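Local coordinates for 3-methyladenine DNA glycosylase (Helicobacter pylori, PDB 1PU6), which excises 3-methyladenine from alkylated DNA, acting in base excision repair as a glycosylase of the helix-hairpin-helix family, at residues 5-10 with 155-160; 37-42 with 82-87; 50-55 with 59-64; 72-77 with 103-108; 176-181 with 193-198. All coordinates share one frame; numbering follows the deposited sequence.

Contact 1: residues 5-10 with 155-160; sequences FEILKA and LFLKKL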
# COMPACT_ATOMS: atom_id res chain seq x y z
N PHE A 5 -19.98 4.28 2.03
CA PHE A 5 -20.63 3.39 1.06
C PHE A 5 -21.20 4.20 -0.10
O PHE A 5 -21.09 3.80 -1.26
CB PHE A 5 -21.72 2.51 1.72
CG PHE A 5 -22.42 1.61 0.74
CD1 PHE A 5 -23.79 1.71 0.55
CD2 PHE A 5 -21.69 0.70 -0.02
CE1 PHE A 5 -24.44 0.86 -0.41
CE2 PHE A 5 -22.32 -0.12 -0.96
CZ PHE A 5 -23.68 -0.05 -1.14
N GLU A 6 -21.74 5.38 0.20
CA GLU A 6 -22.16 6.31 -0.88
C GLU A 6 -21.01 6.76 -1.80
O GLU A 6 -21.19 6.80 -3.05
CB GLU A 6 -22.94 7.50 -0.34
CG GLU A 6 -24.16 7.08 0.48
CD GLU A 6 -25.24 6.42 -0.36
OE1 GLU A 6 -25.93 5.52 0.18
OE2 GLU A 6 -25.41 6.78 -1.56
N ILE A 7 -19.84 7.01 -1.20
CA ILE A 7 -18.65 7.43 -1.94
C ILE A 7 -18.19 6.25 -2.81
O ILE A 7 -17.86 6.46 -3.99
CB ILE A 7 -17.53 7.89 -0.97
CG1 ILE A 7 -17.97 9.18 -0.25
CG2 ILE A 7 -16.17 8.08 -1.70
CD1 ILE A 7 -17.05 9.60 0.88
N LEU A 8 -18.15 5.03 -2.23
CA LEU A 8 -17.76 3.84 -3.00
C LEU A 8 -18.65 3.67 -4.24
O LEU A 8 -18.14 3.49 -5.37
CB LEU A 8 -17.80 2.57 -2.15
CG LEU A 8 -17.50 1.26 -2.91
CD1 LEU A 8 -16.12 1.29 -3.64
CD2 LEU A 8 -17.53 0.04 -1.96
N LYS A 9 -19.98 3.75 -4.06
CA LYS A 9 -20.86 3.64 -5.23
C LYS A 9 -20.56 4.72 -6.29
O LYS A 9 -20.53 4.44 -7.52
CB LYS A 9 -22.34 3.73 -4.77
CG LYS A 9 -22.82 2.49 -4.03
CD LYS A 9 -24.33 2.50 -3.75
CE LYS A 9 -24.66 3.53 -2.68
NZ LYS A 9 -26.12 3.68 -2.40
N ALA A 10 -20.38 5.97 -5.85
CA ALA A 10 -20.10 7.07 -6.79
C ALA A 10 -18.81 6.86 -7.57
O ALA A 10 -18.77 7.03 -8.82
CB ALA A 10 -20.05 8.41 -6.03
N LEU A 155 -8.01 15.15 1.48
CA LEU A 155 -8.39 16.29 0.64
C LEU A 155 -9.65 16.00 -0.11
O LEU A 155 -10.47 16.91 -0.27
CB LEU A 155 -7.27 16.63 -0.37
CG LEU A 155 -5.99 17.24 0.24
CD1 LEU A 155 -4.90 17.36 -0.81
CD2 LEU A 155 -6.28 18.62 0.88
N PHE A 156 -9.81 14.74 -0.59
CA PHE A 156 -11.02 14.28 -1.27
C PHE A 156 -12.25 14.42 -0.35
O PHE A 156 -13.29 14.97 -0.76
CB PHE A 156 -10.82 12.81 -1.74
CG PHE A 156 -12.05 12.17 -2.34
CD1 PHE A 156 -13.01 11.55 -1.54
CD2 PHE A 156 -12.23 12.17 -3.72
CE1 PHE A 156 -14.15 10.97 -2.12
CE2 PHE A 156 -13.35 11.58 -4.31
CZ PHE A 156 -14.31 10.97 -3.52
N LEU A 157 -12.15 13.97 0.89
CA LEU A 157 -13.29 14.06 1.82
C LEU A 157 -13.56 15.51 2.23
O LEU A 157 -14.72 15.92 2.30
CB LEU A 157 -13.03 13.23 3.05
CG LEU A 157 -13.78 11.98 3.41
CD1 LEU A 157 -13.57 11.62 4.93
CD2 LEU A 157 -15.29 11.96 3.02
N LYS A 158 -12.49 16.29 2.41
CA LYS A 158 -12.59 17.72 2.76
C LYS A 158 -13.37 18.47 1.69
O LYS A 158 -14.19 19.34 2.01
CB LYS A 158 -11.18 18.33 2.96
CG LYS A 158 -11.11 19.82 3.39
CD LYS A 158 -9.69 20.37 3.30
CE LYS A 158 -9.67 21.91 3.51
NZ LYS A 158 -8.29 22.46 3.76
N LYS A 159 -13.15 18.13 0.41
CA LYS A 159 -13.87 18.80 -0.68
C LYS A 159 -15.37 18.49 -0.60
O LYS A 159 -16.21 19.33 -0.98
CB LYS A 159 -13.29 18.44 -2.04
CG LYS A 159 -13.98 19.13 -3.24
N LEU A 160 -15.70 17.30 -0.09
CA LEU A 160 -17.10 16.91 0.12
C LEU A 160 -17.70 17.44 1.43
O LEU A 160 -18.88 17.19 1.71
CB LEU A 160 -17.23 15.38 0.08
CG LEU A 160 -16.86 14.72 -1.24
CD1 LEU A 160 -16.80 13.21 -1.07
CD2 LEU A 160 -17.85 15.15 -2.33

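Contact 2: residues 37-42 with 82-87; sequences AVLTQN and ECVRPS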
# COMPACT_ATOMS: atom_id res chain seq x y z
N ALA A 37 5.46 -0.15 -0.97
CA ALA A 37 4.69 0.51 0.07
C ALA A 37 5.64 1.29 0.98
O ALA A 37 5.26 2.37 1.47
CB ALA A 37 3.91 -0.54 0.90
N VAL A 38 6.84 0.76 1.22
CA VAL A 38 7.81 1.47 2.03
C VAL A 38 8.40 2.64 1.25
O VAL A 38 8.50 3.76 1.79
CB VAL A 38 8.93 0.50 2.50
CG1 VAL A 38 10.05 1.27 3.20
CG2 VAL A 38 8.28 -0.58 3.44
N LEU A 39 8.84 2.40 -0.00
CA LEU A 39 9.52 3.43 -0.80
C LEU A 39 8.66 4.58 -1.22
O LEU A 39 9.21 5.67 -1.52
CB LEU A 39 10.17 2.82 -2.04
CG LEU A 39 11.31 1.82 -1.79
CD1 LEU A 39 11.72 1.21 -3.17
CD2 LEU A 39 12.46 2.59 -1.18
N THR A 40 7.33 4.38 -1.23
CA THR A 40 6.49 5.48 -1.64
C THR A 40 6.26 6.58 -0.57
O THR A 40 5.69 7.63 -0.86
CB THR A 40 5.16 4.92 -2.23
OG1 THR A 40 4.51 5.95 -3.01
CG2 THR A 40 4.20 4.53 -1.14
N GLN A 41 6.68 6.33 0.66
CA GLN A 41 6.48 7.30 1.73
C GLN A 41 7.13 8.66 1.40
O GLN A 41 8.29 8.71 1.00
CB GLN A 41 6.98 6.71 3.07
CG GLN A 41 6.72 7.58 4.33
CD GLN A 41 7.07 6.81 5.62
OE1 GLN A 41 6.40 5.82 6.00
NE2 GLN A 41 8.12 7.25 6.29
N ASN A 42 6.35 9.76 1.52
CA ASN A 42 6.86 11.11 1.23
C ASN A 42 7.31 11.32 -0.21
O ASN A 42 8.02 12.29 -0.51
CB ASN A 42 7.93 11.53 2.26
CG ASN A 42 7.34 11.71 3.63
OD1 ASN A 42 6.25 12.33 3.76
ND2 ASN A 42 8.00 11.17 4.66
N GLU A 82 22.08 3.38 -3.52
CA GLU A 82 22.25 3.79 -4.93
C GLU A 82 21.06 3.38 -5.78
O GLU A 82 20.54 4.23 -6.58
CB GLU A 82 23.57 3.24 -5.50
N CYS A 83 20.55 2.14 -5.62
CA CYS A 83 19.39 1.70 -6.40
C CYS A 83 18.12 2.49 -6.11
O CYS A 83 17.31 2.72 -7.00
CB CYS A 83 19.07 0.23 -6.13
SG CYS A 83 20.22 -0.86 -6.95
N VAL A 84 17.93 2.91 -4.86
CA VAL A 84 16.68 3.58 -4.51
C VAL A 84 16.76 5.12 -4.60
O VAL A 84 15.86 5.82 -4.17
CB VAL A 84 16.05 3.03 -3.17
CG1 VAL A 84 15.86 1.46 -3.26
CG2 VAL A 84 16.90 3.41 -1.89
N ARG A 85 17.87 5.65 -5.10
CA ARG A 85 17.98 7.09 -5.28
C ARG A 85 16.75 7.79 -5.91
O ARG A 85 16.39 8.89 -5.47
CB ARG A 85 19.24 7.39 -6.13
CG ARG A 85 20.26 8.13 -5.41
CD ARG A 85 21.43 8.59 -6.32
NE ARG A 85 21.55 10.05 -6.55
CZ ARG A 85 22.42 10.61 -7.45
NH1 ARG A 85 23.22 9.87 -8.25
NH2 ARG A 85 22.50 11.94 -7.59
N PRO A 86 16.12 7.22 -6.95
CA PRO A 86 15.01 7.92 -7.61
C PRO A 86 13.81 8.27 -6.73
O PRO A 86 13.19 9.32 -7.00
CB PRO A 86 14.58 6.97 -8.73
CG PRO A 86 15.73 6.12 -9.02
CD PRO A 86 16.49 5.99 -7.66
N SER A 87 13.54 7.48 -5.70
CA SER A 87 12.40 7.71 -4.81
C SER A 87 12.75 8.54 -3.56
O SER A 87 11.90 8.70 -2.66
CB SER A 87 11.63 6.38 -4.45
OG SER A 87 12.50 5.34 -4.06

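Contact 3: residues 50-55 with 59-64; sequences KSLENL and FILEND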
# COMPACT_ATOMS: atom_id res chain seq x y z
N LYS A 50 10.80 3.66 -10.76
CA LYS A 50 12.21 3.77 -11.20
C LYS A 50 13.19 3.05 -10.25
O LYS A 50 14.14 2.39 -10.71
CB LYS A 50 12.64 5.25 -11.40
CG LYS A 50 11.91 6.01 -12.47
N SER A 51 12.98 3.18 -8.94
CA SER A 51 13.78 2.44 -7.96
C SER A 51 13.57 0.93 -8.14
O SER A 51 14.52 0.14 -8.10
CB SER A 51 13.30 2.82 -6.54
OG SER A 51 13.67 4.18 -6.30
N LEU A 52 12.30 0.51 -8.31
CA LEU A 52 12.05 -0.94 -8.48
C LEU A 52 12.74 -1.46 -9.76
O LEU A 52 13.29 -2.58 -9.77
CB LEU A 52 10.55 -1.25 -8.48
CG LEU A 52 9.83 -1.02 -7.13
CD1 LEU A 52 8.34 -1.23 -7.34
CD2 LEU A 52 10.32 -2.03 -6.06
N GLU A 53 12.77 -0.63 -10.81
CA GLU A 53 13.47 -1.00 -12.03
C GLU A 53 14.97 -1.16 -11.77
O GLU A 53 15.57 -2.12 -12.25
CB GLU A 53 13.23 0.05 -13.12
CG GLU A 53 13.59 -0.42 -14.50
CD GLU A 53 13.51 0.72 -15.52
OE1 GLU A 53 12.48 1.45 -15.55
OE2 GLU A 53 14.50 0.89 -16.28
N ASN A 54 15.58 -0.24 -11.00
CA ASN A 54 16.99 -0.41 -10.67
C ASN A 54 17.25 -1.72 -9.91
O ASN A 54 18.26 -2.38 -10.17
CB ASN A 54 17.51 0.78 -9.81
CG ASN A 54 17.65 2.08 -10.61
OD1 ASN A 54 17.73 2.08 -11.87
ND2 ASN A 54 17.71 3.20 -9.89
N LEU A 55 16.34 -2.07 -8.97
CA LEU A 55 16.47 -3.30 -8.17
C LEU A 55 16.38 -4.54 -9.06
O LEU A 55 17.14 -5.53 -8.87
CB LEU A 55 15.42 -3.38 -7.05
CG LEU A 55 15.63 -2.34 -5.93
CD1 LEU A 55 14.43 -2.36 -5.00
CD2 LEU A 55 16.91 -2.68 -5.15
N PHE A 59 19.36 -7.33 -10.45
CA PHE A 59 19.04 -8.71 -9.98
C PHE A 59 19.03 -8.88 -8.47
O PHE A 59 19.25 -9.97 -7.93
CB PHE A 59 19.87 -9.81 -10.72
CG PHE A 59 19.81 -9.66 -12.22
CD1 PHE A 59 20.89 -9.14 -12.93
CD2 PHE A 59 18.63 -9.97 -12.90
CE1 PHE A 59 20.81 -8.95 -14.30
CE2 PHE A 59 18.54 -9.79 -14.31
CZ PHE A 59 19.62 -9.28 -15.00
N ILE A 60 18.73 -7.79 -7.79
CA ILE A 60 18.45 -7.86 -6.37
C ILE A 60 17.05 -8.45 -6.13
O ILE A 60 16.82 -9.27 -5.18
CB ILE A 60 18.60 -6.47 -5.76
CG1 ILE A 60 20.06 -6.00 -5.89
CG2 ILE A 60 18.15 -6.50 -4.30
CD1 ILE A 60 20.23 -4.43 -5.78
N LEU A 61 16.11 -8.02 -6.96
CA LEU A 61 14.72 -8.50 -6.92
C LEU A 61 14.50 -9.40 -8.14
O LEU A 61 14.65 -8.91 -9.28
CB LEU A 61 13.81 -7.27 -6.96
CG LEU A 61 12.25 -7.24 -6.90
CD1 LEU A 61 11.62 -7.96 -5.72
CD2 LEU A 61 11.76 -5.77 -6.85
N GLU A 62 14.19 -10.69 -7.92
CA GLU A 62 13.96 -11.71 -8.97
C GLU A 62 12.65 -12.47 -8.62
O GLU A 62 11.75 -11.86 -8.04
CB GLU A 62 15.17 -12.64 -9.13
CG GLU A 62 16.29 -12.01 -9.93
CD GLU A 62 17.25 -13.03 -10.61
OE1 GLU A 62 18.09 -13.60 -9.90
OE2 GLU A 62 17.16 -13.27 -11.86
N ASN A 63 12.52 -13.76 -8.97
CA ASN A 63 11.18 -14.41 -8.92
C ASN A 63 10.76 -15.19 -7.68
O ASN A 63 9.60 -15.68 -7.60
CB ASN A 63 11.02 -15.30 -10.14
CG ASN A 63 11.12 -14.53 -11.41
OD1 ASN A 63 10.55 -13.42 -11.53
ND2 ASN A 63 11.85 -15.07 -12.38
N ASP A 64 11.66 -15.35 -6.72
CA ASP A 64 11.32 -16.17 -5.56
C ASP A 64 11.28 -15.24 -4.37
O ASP A 64 12.32 -14.66 -4.04
CB ASP A 64 12.44 -17.19 -5.36
CG ASP A 64 12.26 -18.04 -4.11
OD1 ASP A 64 12.63 -19.24 -4.18
OD2 ASP A 64 11.81 -17.58 -3.01

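Contact 4: residues 72-77 with 103-108; sequences IAYIEF and NILKDF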
# COMPACT_ATOMS: atom_id res chain seq x y z
N ILE A 72 17.32 -8.46 0.53
CA ILE A 72 17.26 -7.14 1.10
C ILE A 72 17.77 -7.12 2.54
O ILE A 72 18.43 -6.14 2.95
CB ILE A 72 15.79 -6.57 1.05
CG1 ILE A 72 15.38 -6.48 -0.43
CG2 ILE A 72 15.69 -5.20 1.79
CD1 ILE A 72 16.23 -5.50 -1.31
N ALA A 73 17.49 -8.17 3.29
CA ALA A 73 17.97 -8.19 4.70
C ALA A 73 19.48 -8.15 4.77
O ALA A 73 20.05 -7.56 5.73
CB ALA A 73 17.44 -9.46 5.47
N TYR A 74 20.16 -8.76 3.78
CA TYR A 74 21.62 -8.90 3.87
C TYR A 74 22.45 -8.04 2.89
O TYR A 74 23.69 -8.10 2.91
CB TYR A 74 22.01 -10.40 3.79
CG TYR A 74 21.55 -11.19 4.99
CD1 TYR A 74 22.33 -11.22 6.17
CD2 TYR A 74 20.31 -11.84 4.98
CE1 TYR A 74 21.89 -11.94 7.29
CE2 TYR A 74 19.87 -12.59 6.11
CZ TYR A 74 20.66 -12.61 7.25
OH TYR A 74 20.24 -13.29 8.37
N ILE A 75 21.80 -7.20 2.08
CA ILE A 75 22.51 -6.36 1.08
C ILE A 75 23.42 -5.30 1.69
O ILE A 75 23.10 -4.80 2.78
CB ILE A 75 21.46 -5.68 0.15
CG1 ILE A 75 22.14 -5.09 -1.10
CG2 ILE A 75 20.64 -4.60 0.88
CD1 ILE A 75 21.14 -4.75 -2.18
N GLU A 76 24.53 -4.95 1.00
CA GLU A 76 25.35 -3.81 1.37
C GLU A 76 24.52 -2.53 1.32
O GLU A 76 23.88 -2.25 0.33
CB GLU A 76 26.55 -3.70 0.39
CG GLU A 76 27.54 -2.58 0.70
N PHE A 77 24.58 -1.74 2.39
CA PHE A 77 23.79 -0.53 2.49
C PHE A 77 24.01 0.40 1.25
O PHE A 77 23.05 0.88 0.64
CB PHE A 77 24.15 0.22 3.78
CG PHE A 77 23.50 1.56 3.89
CD1 PHE A 77 24.13 2.67 3.34
CD2 PHE A 77 22.24 1.71 4.49
CE1 PHE A 77 23.53 3.95 3.41
CE2 PHE A 77 21.64 2.99 4.59
CZ PHE A 77 22.29 4.11 4.05
N ASN A 103 14.07 -8.03 10.47
CA ASN A 103 13.17 -8.32 11.60
C ASN A 103 12.02 -9.24 11.19
O ASN A 103 11.51 -10.03 12.00
CB ASN A 103 12.63 -6.99 12.20
CG ASN A 103 13.59 -6.37 13.15
OD1 ASN A 103 14.37 -7.07 13.82
ND2 ASN A 103 13.56 -5.08 13.26
N ILE A 104 11.64 -9.20 9.90
CA ILE A 104 10.63 -10.18 9.43
C ILE A 104 11.20 -11.59 9.56
O ILE A 104 10.54 -12.53 10.02
CB ILE A 104 10.23 -9.92 7.95
CG1 ILE A 104 9.42 -8.62 7.85
CG2 ILE A 104 9.41 -11.13 7.38
CD1 ILE A 104 9.12 -8.22 6.38
N LEU A 105 12.44 -11.76 9.13
CA LEU A 105 13.07 -13.11 9.25
C LEU A 105 13.16 -13.54 10.71
O LEU A 105 12.86 -14.72 11.06
CB LEU A 105 14.46 -13.08 8.59
CG LEU A 105 14.42 -12.96 7.04
CD1 LEU A 105 15.79 -12.51 6.47
CD2 LEU A 105 13.96 -14.29 6.40
N LYS A 106 13.58 -12.62 11.58
CA LYS A 106 13.72 -12.95 13.00
C LYS A 106 12.42 -13.37 13.68
O LYS A 106 12.41 -14.36 14.45
CB LYS A 106 14.34 -11.74 13.74
CG LYS A 106 14.64 -12.05 15.21
CD LYS A 106 15.51 -10.92 15.79
CE LYS A 106 14.77 -9.60 15.92
NZ LYS A 106 13.57 -9.66 16.86
N ASP A 107 11.34 -12.65 13.39
CA ASP A 107 10.08 -12.85 14.14
C ASP A 107 9.09 -13.80 13.49
O ASP A 107 8.20 -14.39 14.17
CB ASP A 107 9.42 -11.50 14.45
CG ASP A 107 10.23 -10.70 15.47
OD1 ASP A 107 9.93 -9.49 15.62
OD2 ASP A 107 11.21 -11.20 16.16
N PHE A 108 9.18 -13.91 12.17
CA PHE A 108 8.22 -14.73 11.43
C PHE A 108 8.80 -15.87 10.60
O PHE A 108 8.05 -16.70 10.08
CB PHE A 108 7.39 -13.83 10.49
CG PHE A 108 6.65 -12.76 11.23
CD1 PHE A 108 5.47 -13.05 11.95
CD2 PHE A 108 7.12 -11.42 11.21
CE1 PHE A 108 4.76 -12.06 12.63
CE2 PHE A 108 6.43 -10.41 11.94
CZ PHE A 108 5.24 -10.72 12.64

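Contact 5: residues 176-181 with 193-198; sequences KGVQEN and ISLAQL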
# COMPACT_ATOMS: atom_id res chain seq x y z
N LYS A 176 -15.95 1.84 8.13
CA LYS A 176 -17.24 1.54 8.76
C LYS A 176 -18.45 1.63 7.81
O LYS A 176 -19.42 0.87 7.96
CB LYS A 176 -17.44 2.39 10.03
CG LYS A 176 -17.88 3.82 9.83
CD LYS A 176 -17.64 4.62 11.16
CE LYS A 176 -18.72 5.65 11.47
NZ LYS A 176 -20.09 5.04 11.64
N GLY A 177 -18.41 2.55 6.84
CA GLY A 177 -19.51 2.65 5.88
C GLY A 177 -19.63 1.36 5.06
O GLY A 177 -20.72 0.93 4.74
N VAL A 178 -18.49 0.75 4.73
CA VAL A 178 -18.51 -0.52 4.01
C VAL A 178 -19.04 -1.65 4.96
O VAL A 178 -19.91 -2.46 4.59
CB VAL A 178 -17.12 -0.86 3.43
CG1 VAL A 178 -17.14 -2.25 2.75
CG2 VAL A 178 -16.68 0.22 2.43
N GLN A 179 -18.49 -1.71 6.17
CA GLN A 179 -18.93 -2.75 7.15
C GLN A 179 -20.44 -2.70 7.41
O GLN A 179 -21.12 -3.74 7.53
CB GLN A 179 -18.20 -2.57 8.49
CG GLN A 179 -16.69 -2.81 8.41
CD GLN A 179 -15.92 -2.27 9.69
OE1 GLN A 179 -14.73 -2.47 9.82
NE2 GLN A 179 -16.65 -1.62 10.62
N GLU A 180 -20.96 -1.50 7.54
CA GLU A 180 -22.39 -1.31 7.85
C GLU A 180 -23.30 -1.69 6.68
O GLU A 180 -24.52 -1.83 6.86
CB GLU A 180 -22.60 0.17 8.27
CG GLU A 180 -22.08 0.48 9.68
CD GLU A 180 -21.81 1.96 9.96
OE1 GLU A 180 -21.16 2.23 11.01
OE2 GLU A 180 -22.21 2.85 9.16
N ASN A 181 -22.72 -1.85 5.49
CA ASN A 181 -23.43 -2.11 4.25
C ASN A 181 -22.74 -3.28 3.50
O ASN A 181 -22.63 -3.28 2.27
CB ASN A 181 -23.39 -0.86 3.36
CG ASN A 181 -24.21 0.27 3.90
OD1 ASN A 181 -25.46 0.22 3.83
ND2 ASN A 181 -23.55 1.28 4.46
N ILE A 193 -15.49 -10.94 -5.13
CA ILE A 193 -14.26 -10.53 -4.43
C ILE A 193 -14.42 -10.46 -2.91
O ILE A 193 -15.51 -10.27 -2.37
CB ILE A 193 -13.59 -9.22 -5.00
CG1 ILE A 193 -14.35 -7.95 -4.55
CG2 ILE A 193 -13.36 -9.28 -6.57
CD1 ILE A 193 -13.69 -6.58 -5.06
N SER A 194 -13.31 -10.66 -2.21
CA SER A 194 -13.26 -10.48 -0.77
C SER A 194 -13.30 -9.01 -0.32
O SER A 194 -13.01 -8.07 -1.10
CB SER A 194 -11.95 -11.09 -0.24
OG SER A 194 -10.81 -10.31 -0.63
N LEU A 195 -13.65 -8.81 0.93
CA LEU A 195 -13.62 -7.48 1.52
C LEU A 195 -12.20 -6.87 1.47
O LEU A 195 -12.06 -5.69 1.19
CB LEU A 195 -14.13 -7.56 2.98
CG LEU A 195 -14.09 -6.25 3.75
CD1 LEU A 195 -14.90 -5.17 3.01
CD2 LEU A 195 -14.59 -6.48 5.20
N ALA A 196 -11.16 -7.65 1.71
CA ALA A 196 -9.80 -7.09 1.53
C ALA A 196 -9.54 -6.55 0.10
O ALA A 196 -8.97 -5.45 -0.07
CB ALA A 196 -8.75 -8.11 1.91
N GLN A 197 -9.92 -7.31 -0.92
CA GLN A 197 -9.72 -6.82 -2.30
C GLN A 197 -10.59 -5.59 -2.56
O GLN A 197 -10.19 -4.69 -3.32
CB GLN A 197 -10.04 -7.93 -3.29
CG GLN A 197 -9.58 -7.54 -4.72
CD GLN A 197 -9.87 -8.62 -5.76
OE1 GLN A 197 -10.16 -9.78 -5.42
NE2 GLN A 197 -9.74 -8.25 -7.02
N LEU A 198 -11.82 -5.58 -2.01
CA LEU A 198 -12.65 -4.39 -2.12
C LEU A 198 -11.91 -3.13 -1.56
O LEU A 198 -11.87 -2.08 -2.21
CB LEU A 198 -14.02 -4.61 -1.44
CG LEU A 198 -15.03 -3.49 -1.60
CD1 LEU A 198 -16.53 -4.14 -1.45
CD2 LEU A 198 -14.84 -2.41 -0.56

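Contact 1: residues 5-10 with 155-160
I7 meets F156, L157 and L160, and this single branched side chain carries the whole of the contact on its helix. The two helices stand well apart, with I7 CA 9.3 Å from L157 CA, so the gap is bridged by side chains alone and no hydrogen bond crosses it. CB leaves the backbone toward the partner helix and splits the chain into two arms with different duties. The short arm, CG2, lies anti to the backbone N and runs to the phenyl ring, coming within 3.6 Å of F156 CE1. The neighbouring ring atom F156 CZ is 3.9 Å from the same methyl, which approaches the ring obliquely while the two side chains slide past each other in opposite directions. The long arm continues through CG1 in extended form (chi2 171°), and this carries CD1 farthest from its own helix. There CD1 meets the L157 side chain at about a right angle, 3.6 Å from L157 CD2. Just past helix 151-159, L160 supplies a third, looser neighbour, its CD1 4.1 Å from I7 CD1. The aliphatic arms thus divide the work: one serves the aromatic ring, the other the pair of leucines. Away from this interface K9 NZ forms a salt bridge to E6 OE1 at 3.2 Å, reaching the carboxylate from above its plane. I7 also touches F173 of helix 167-179 and F202 of helix 195-203, while L157 packs on L170, F173 and F174. Helix 4-12 and helix 151-159 therefore share helix 167-179 as a common neighbour, and F209 of helix 207-215 meets the F156 ring edge-to-face.

Contact 2: residues 37-42 with 82-87
L39 faces V84 and S87 from helix 31-39, and the residues around it show how one short run of chain can serve several neighbours at once. A37 and V38 come first; both touch helix 131-141, and V38 also L97 of helix 90-108, while the A37 carbonyl accepts from S133 OG. At L39 the direction changes. Its side chain crosses that of V84 at about a right angle, with both methyls used: L39 CD1 is 4.1 Å from V84 CG1, and L39 CD2 lies at the same separation from V84 CB. The leucine flank also runs beside the serine, L39 CB being 4.0 Å from S87 OG. That hydroxyl has its polar partner elsewhere, in S51 OG of helix 45-57. The torsion of S87 (chi1 48°) tucks OG between its own backbone N and carbonyl carbon. S87 CB also comes within 3.9 Å of the backbone oxygen L39 O. Beyond T40, Q41 turns away from V84 and S87. K93 NZ gathers the carbonyl oxygens of L39, Q41 and S87, a lysine tie between the two segments. The Q41 amide uses both ends, NE2 giving to G128 O and OE1 accepting from G130 N, and so grips the glycine-rich hairpin that defines the helix-hairpin-helix motif of this DNA-repair superfamily.

Contact 3: residues 50-55 with 59-64
L55 presses its side chain into the fork of I60, and the backbone of the same leucine receives the turning chain. The methyl L55 CD2 fills the notch between the two branches of the isoleucine, 3.8 Å from I60 CD1 and 4.1 Å from I60 CG2. Beside it L61 lies against the base of the same leucine, with L55 CB 4.2 Å from L61 CB. L61 has CG anti to its backbone N (chi1 -179°), which brings one methyl, CD2, to the tip of L52 one turn earlier, 4.1 Å from L52 CD2. The shape follows from a Schellman motif ending helix 45-57: F59 takes positive phi, and the chain doubles back so that I60 N donates to L55 O at 3.0 Å, coming almost in line with the carbonyl but by a bent N-H (137°). The leucine–isoleucine packing is the apolar contact that usually accompanies this cap. L61 N donates to L55 O as well, at 3.3 Å, from above the carbonyl plane but with a straight N-H (168°), giving one oxygen two donors. L35 of helix 31-39 touches both L52 and L61. Farther along, D64 begins helix 65-74 by capping I67 N through OD2.

Contact 4: residues 72-77 with 103-108
A73 and Y74 receive the tip of L105 where two helices of the all-helical HhH-GPD fold, 65-74 and 90-108, meet near the surface. One methyl does the touching. L105 CD1 is set against the bare methyl of A73, 3.6 Å from A73 CB, and the small alanine lets the leucine tip come close to the opposing helix even though the nearest CA atoms, those of A73 and L105, are 8.3 Å apart. The tyrosine joins the alanine at the same methyl: its ring crosses the leucine side chain obliquely, with Y74 CE2 4.1 Å from L105 CD1. With CG anti to the carbonyl carbon (chi1 -70°), L105 extends CD1 to the alanine methyl. L105 CB points toward helix 65-74, whereas the tyrosine stands beside the interface and only its ring leans in. L69 and K70 extend the same leucine's footing along helix 65-74, and D107 OD1 accepts from W122 NE1 of helix 120-124. The other carboxylate oxygen stays within the helix: K106 NZ gives a salt bridge to D107 OD2 at 2.9 Å, meeting it on the syn side and 28° out of the carboxylate plane.

Contact 5: residues 176-181 with 193-198
V178 sets one methyl against both L195 and L198, and this apolar meeting is all that joins the two segments directly. V178 CG1 stands anti to its backbone N (chi1 177°), which sends it off the helix toward the leucines. It lies 3.7 Å from L195 CD1 and 4.0 Å from L198 CD2, two methyls one helical turn apart that both meet it. In both pairs the side chains slide past each other in opposite directions, so the fit is a flank-to-flank one rather than a head-on one. The contact is well buried on the valine side, where Y199 and F202 of the same partner helix also touch V178. A185 of helix 182-187 touches both V178 and L198.

Several polar bonds stay within a segment and lie near its helix end. This part of the protein belongs to the all-helical HhH-GPD family fold. N181, just beyond helix 167-179, gives ND2 to G177 O at 2.9 Å; the bond is nearly straight (168°), and the donor lies in the carbonyl plane. At the other end of the contact S194 is the N-cap of helix 195-203, its OG accepting from Q197 N at 3.1 Å. The side-chain amide of Q197 turns elsewhere, NE2 giving to A22 O.

One charged pair accompanies these bonds. K176 NZ forms a salt bridge with E180 OE1 at 3.1 Å, spanning one turn, and the carboxylate offers its syn lone pair.

How the contacts relate
Contacts 1 and 5 share one side of the chain's centre and contacts 3 and 4 lie opposite contact 1, as expected for a two-lobed HhH-GPD enzyme. Contacts 1 and 5 have centres 15 Å apart and touch directly, F5 CB being 3.5 Å from N181 ND2 and L8 CD2 3.9 Å from L198 CD2. Contact 3 is nested within the loop of contact 2, their centres 13 Å apart; there C83 O lies 3.0 Å from N54 ND2, a probable hydrogen bond. Contact 3 also meets contact 4, where I60 CG2 lies 3.7 Å from I72 CD1. Contact 1 is about 36 Å, centre to centre, from contact 3, and 29 Å from contact 2, which reaches the hairpin motif.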